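Local coordinates for D-alanyl-D-alanine carboxypeptidase DacB2 (Mycobacterium tuberculosis H37Rv, PDB 4RYE), which is a D,D-carboxypeptidase of the peptidase S11 family that probably trims the terminal D-alanine from peptidoglycan stem peptides in cell-wall biogenesis, at residues T109-L114 and D118-K123; E196-Q199 and G203-G206. All coordinates share one frame; numbering follows the deposited sequence.

Contact 1: residues T109-L114 and D118-K123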
loop_
_atom_site.group_PDB
_atom_site.type_symbol
_atom_site.label_atom_id
_atom_site.label_comp_id
_atom_site.label_asym_id
_atom_site.label_seq_id
_atom_site.Cartn_x
_atom_site.Cartn_y
_atom_site.Cartn_z
ATOM N N THR A 109 7.355 -6.722 -13.825
ATOM C CA THR A 109 6.751 -7.590 -14.826
ATOM C C THR A 109 5.338 -7.114 -15.163
ATOM O O THR A 109 4.896 -7.217 -16.305
ATOM C CB THR A 109 6.769 -9.075 -14.396
ATOM O OG1 THR A 109 8.087 -9.422 -13.947
ATOM C CG2 THR A 109 6.414 -9.986 -15.577
ATOM N N LEU A 110 4.638 -6.572 -14.174
ATOM C CA LEU A 110 3.370 -5.901 -14.440
ATOM C C LEU A 110 3.593 -4.669 -15.311
ATOM O O LEU A 110 2.820 -4.404 -16.220
ATOM C CB LEU A 110 2.688 -5.499 -13.132
ATOM C CG LEU A 110 1.981 -6.649 -12.406
ATOM C CD1 LEU A 110 1.555 -6.226 -10.996
ATOM C CD2 LEU A 110 0.777 -7.158 -13.208
ATOM N N ALA A 111 4.668 -3.931 -15.046
ATOM C CA ALA A 111 4.985 -2.751 -15.849
ATOM C C ALA A 111 5.262 -3.150 -17.295
ATOM O O ALA A 111 4.929 -2.416 -18.222
ATOM C CB ALA A 111 6.170 -2.002 -15.266
ATOM N N HIS A 112 5.884 -4.312 -17.475
ATOM C CA HIS A 112 6.085 -4.908 -18.797
ATOM C C HIS A 112 4.733 -5.076 -19.510
ATOM O O HIS A 112 4.571 -4.614 -20.647
ATOM C CB HIS A 112 6.847 -6.242 -18.649
ATOM C CG HIS A 112 7.067 -6.993 -19.929
ATOM N ND1 HIS A 112 7.901 -8.090 -20.004
ATOM C CD2 HIS A 112 6.551 -6.830 -21.173
ATOM C CE1 HIS A 112 7.896 -8.563 -21.237
ATOM N NE2 HIS A 112 7.081 -7.824 -21.965
HETATM N N MSE A 113 3.771 -5.721 -18.850
HETATM C CA MSE A 113 2.424 -5.892 -19.412
HETATM C C MSE A 113 1.736 -4.566 -19.719
HETATM O O MSE A 113 0.904 -4.491 -20.611
HETATM C CB MSE A 113 1.528 -6.697 -18.465
HETATM C CG MSE A 113 2.037 -8.086 -18.180
HETATM SE SE MSE A 113 0.782 -9.166 -17.121
HETATM C CE MSE A 113 -0.622 -9.265 -18.474
ATOM N N LEU A 114 2.075 -3.524 -18.973
ATOM C CA LEU A 114 1.408 -2.241 -19.128
ATOM C C LEU A 114 2.068 -1.337 -20.159
ATOM O O LEU A 114 1.620 -0.214 -20.373
ATOM C CB LEU A 114 1.323 -1.529 -17.779
ATOM C CG LEU A 114 0.380 -2.215 -16.792
ATOM C CD1 LEU A 114 0.618 -1.732 -15.368
ATOM C CD2 LEU A 114 -1.076 -1.973 -17.221
ATOM N N ASP A 118 8.626 3.327 -18.163
ATOM C CA ASP A 118 8.272 4.743 -18.281
ATOM C C ASP A 118 6.773 4.956 -18.470
ATOM O O ASP A 118 6.180 5.841 -17.856
ATOM C CB ASP A 118 9.039 5.393 -19.435
ATOM C CG ASP A 118 10.517 5.562 -19.135
ATOM O OD1 ASP A 118 10.965 5.098 -18.061
ATOM O OD2 ASP A 118 11.229 6.148 -19.982
ATOM N N VAL A 119 6.175 4.144 -19.337
ATOM C CA VAL A 119 4.744 4.210 -19.604
ATOM C C VAL A 119 3.947 3.884 -18.351
ATOM O O VAL A 119 2.944 4.533 -18.051
ATOM C CB VAL A 119 4.348 3.244 -20.748
ATOM C CG1 VAL A 119 2.844 3.112 -20.840
ATOM C CG2 VAL A 119 4.940 3.718 -22.085
ATOM N N THR A 120 4.405 2.895 -17.594
ATOM C CA THR A 120 3.678 2.483 -16.397
ATOM C C THR A 120 3.715 3.572 -15.334
ATOM O O THR A 120 2.708 3.854 -14.671
ATOM C CB THR A 120 4.225 1.153 -15.847
ATOM O OG1 THR A 120 4.025 0.132 -16.827
ATOM C CG2 THR A 120 3.519 0.752 -14.561
ATOM N N VAL A 121 4.873 4.203 -15.190
ATOM C CA VAL A 121 4.998 5.304 -14.250
ATOM C C VAL A 121 4.098 6.464 -14.681
ATOM O O VAL A 121 3.428 7.073 -13.836
ATOM C CB VAL A 121 6.461 5.746 -14.085
ATOM C CG1 VAL A 121 6.552 7.051 -13.281
ATOM C CG2 VAL A 121 7.253 4.633 -13.401
ATOM N N ALA A 122 4.052 6.754 -15.978
ATOM C CA ALA A 122 3.144 7.807 -16.459
ATOM C C ALA A 122 1.681 7.459 -16.174
ATOM O O ALA A 122 0.910 8.322 -15.761
ATOM C CB ALA A 122 3.342 8.078 -17.932
ATOM N N LYS A 123 1.298 6.200 -16.399
ATOM C CA LYS A 123 -0.060 5.752 -16.059
ATOM C C LYS A 123 -0.377 5.829 -14.564
ATOM O O LYS A 123 -1.497 6.177 -14.178
ATOM C CB LYS A 123 -0.314 4.329 -16.571
ATOM C CG LYS A 123 -0.345 4.218 -18.096
ATOM C CD LYS A 123 -0.498 2.755 -18.530
ATOM C CE LYS A 123 -0.649 2.653 -20.047
ATOM N NZ LYS A 123 -0.762 1.236 -20.498
#
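The carbonyl O of L114 receives the ammonium group of K123, with NZ 2.8 Å from O. The donor approaches at a C=O...N angle of 143° and stands 20° out of the carbonyl plane. Lysine suits this place because its chain, extended beyond CG, reaches back from helix 117-130 to the carbonyl of L114. The same NZ forms a salt bridge with E60 of helix 50-60, so two oxygens hold the charge.

Beside this bond T120 presses on A111 and L114. With CG2 anti to the backbone N (OG1 at chi1 -63°), its methyl lies 3.9 Å from both A111 CB and L114 CD1, and the side chains of T120 and L114 meet at about a right angle. OG1 is 3.3 Å from L114 CB, while its hydrogen bond goes to the carbonyl of G116. The small A111 lets the helices come close, CB to T120 CB being 3.8 Å. L114 continues onto L53 and V56, so the corner formed by two consecutive helices packs on helix 50-60, which starts at K50, probably the proton acceptor. With a carbonyl and a carboxylate both facing NZ, the lysine charge is probably stabilised and the ammonium group's position fixed.

Contact 2: residues E196-Q199 and G203-G206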
loop_
_atom_site.group_PDB
_atom_site.type_symbol
_atom_site.label_atom_id
_atom_site.label_comp_id
_atom_site.label_asym_id
_atom_site.label_seq_id
_atom_site.Cartn_x
_atom_site.Cartn_y
_atom_site.Cartn_z
ATOM N N GLU A 196 1.154 -8.400 8.614
ATOM C CA GLU A 196 0.901 -9.025 9.910
ATOM C C GLU A 196 -0.322 -8.441 10.617
ATOM O O GLU A 196 -0.828 -9.012 11.580
ATOM C CB GLU A 196 2.135 -8.894 10.800
ATOM C CG GLU A 196 3.368 -9.547 10.197
ATOM C CD GLU A 196 4.418 -9.867 11.228
ATOM O OE1 GLU A 196 4.236 -9.476 12.400
ATOM O OE2 GLU A 196 5.422 -10.520 10.867
ATOM N N LEU A 197 -0.802 -7.309 10.136
ATOM C CA LEU A 197 -2.013 -6.736 10.704
ATOM C C LEU A 197 -3.187 -7.710 10.537
ATOM O O LEU A 197 -4.047 -7.799 11.410
ATOM C CB LEU A 197 -2.312 -5.365 10.090
ATOM C CG LEU A 197 -2.916 -4.318 11.034
ATOM C CD1 LEU A 197 -2.041 -4.128 12.269
ATOM C CD2 LEU A 197 -3.122 -2.991 10.335
ATOM N N LEU A 198 -3.201 -8.467 9.438
ATOM C CA LEU A 198 -4.267 -9.444 9.202
ATOM C C LEU A 198 -4.322 -10.469 10.322
ATOM O O LEU A 198 -5.400 -10.886 10.747
ATOM C CB LEU A 198 -4.066 -10.154 7.862
ATOM C CG LEU A 198 -4.178 -9.237 6.646
ATOM C CD1 LEU A 198 -3.956 -10.026 5.384
ATOM C CD2 LEU A 198 -5.548 -8.550 6.622
ATOM N N GLN A 199 -3.148 -10.867 10.798
ATOM C CA GLN A 199 -3.052 -11.881 11.838
ATOM C C GLN A 199 -3.174 -11.320 13.256
ATOM O O GLN A 199 -3.616 -12.017 14.164
ATOM C CB GLN A 199 -1.730 -12.648 11.691
ATOM C CG GLN A 199 -1.559 -13.317 10.333
ATOM C CD GLN A 199 -0.114 -13.660 10.023
ATOM O OE1 GLN A 199 0.760 -12.792 10.046
ATOM N NE2 GLN A 199 0.143 -14.928 9.726
ATOM N N GLY A 203 -10.461 -7.753 12.391
ATOM C CA GLY A 203 -11.154 -6.731 11.625
ATOM C C GLY A 203 -10.304 -6.032 10.579
ATOM O O GLY A 203 -10.816 -5.236 9.796
ATOM N N ALA A 204 -9.002 -6.294 10.569
ATOM C CA ALA A 204 -8.157 -5.758 9.495
ATOM C C ALA A 204 -8.653 -6.303 8.150
ATOM O O ALA A 204 -9.028 -7.464 8.063
ATOM C CB ALA A 204 -6.701 -6.144 9.725
ATOM N N ILE A 205 -8.680 -5.473 7.106
ATOM C CA ILE A 205 -9.188 -5.926 5.810
ATOM C C ILE A 205 -8.183 -5.712 4.680
ATOM O O ILE A 205 -8.455 -6.019 3.530
ATOM C CB ILE A 205 -10.529 -5.254 5.457
ATOM C CG1 ILE A 205 -10.411 -3.729 5.529
ATOM C CG2 ILE A 205 -11.639 -5.739 6.385
ATOM C CD1 ILE A 205 -11.762 -3.007 5.381
ATOM N N GLY A 206 -7.012 -5.185 5.006
ATOM C CA GLY A 206 -5.999 -5.008 3.982
ATOM C C GLY A 206 -4.919 -4.036 4.389
ATOM O O GLY A 206 -5.104 -3.229 5.288
HETATM O O HOH W 1 -7.840 -10.195 9.530
#
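L197 and L198, neighbours on the short helix 197-200, reach A204 from two directions, L197 mainly through its carbonyl O and L198 through CD2. The CB of A204 points toward the helix and lies 3.6 Å from the carbonyl O of L197, with L197 CG at 4.4 Å. From L198, CD2 comes to 4.1 Å of A204 CB.

With CG anti to the carbonyl carbon (chi1 -65°), L198 swings its CD2 branch over the strand backbone, 3.9 Å from A204 O and 4.0 Å from G206 N. A branched leucine can thus cover both a methyl and peptide groups, while alanine is short enough to let the helix lie close. I205 directs its side chain the other way, onto A222 of strand 218-225. I205 and G206 share A222 as partner, a classic beta bulge; the backbone angles of G206 would bring a CB against the preceding carbonyl, which explains the glycine. The strand runs on to K208, probably the lysine of a KTG-type motif.

No direct hydrogen bond joins the segments. A water donates to L198 O at 2.8 Å and, weakly, to A204 O at 3.3 Å. L197 also packs on A250 and F254 of helix 246-259 and on F219. The join is therefore chiefly apolar, with one water bridging two carbonyls that could not hydrogen-bond to each other.

Contact 1 comes wholly before contact 2 in the sequence, and the two lie on opposite sides of the chain's centre, their centres about 29 Å apart and their nearest atoms about 17 Å apart. Residues 109-114 and 118-123 belong to consecutive helices, 104-113 and 117-130, in the helical part of the fold. Residues 196-199 and 203-206 join a short helix to strand 204-212, an outermost strand of the six-stranded antiparallel sheet. This is the penicillin-binding, beta-lactamase-like fold, whose active site lies between a helical part and a sheet part. The T120 side chain is about 10 Å from that of K50, probably the proton acceptor, whereas contact 2 lies away from the catalytic residues.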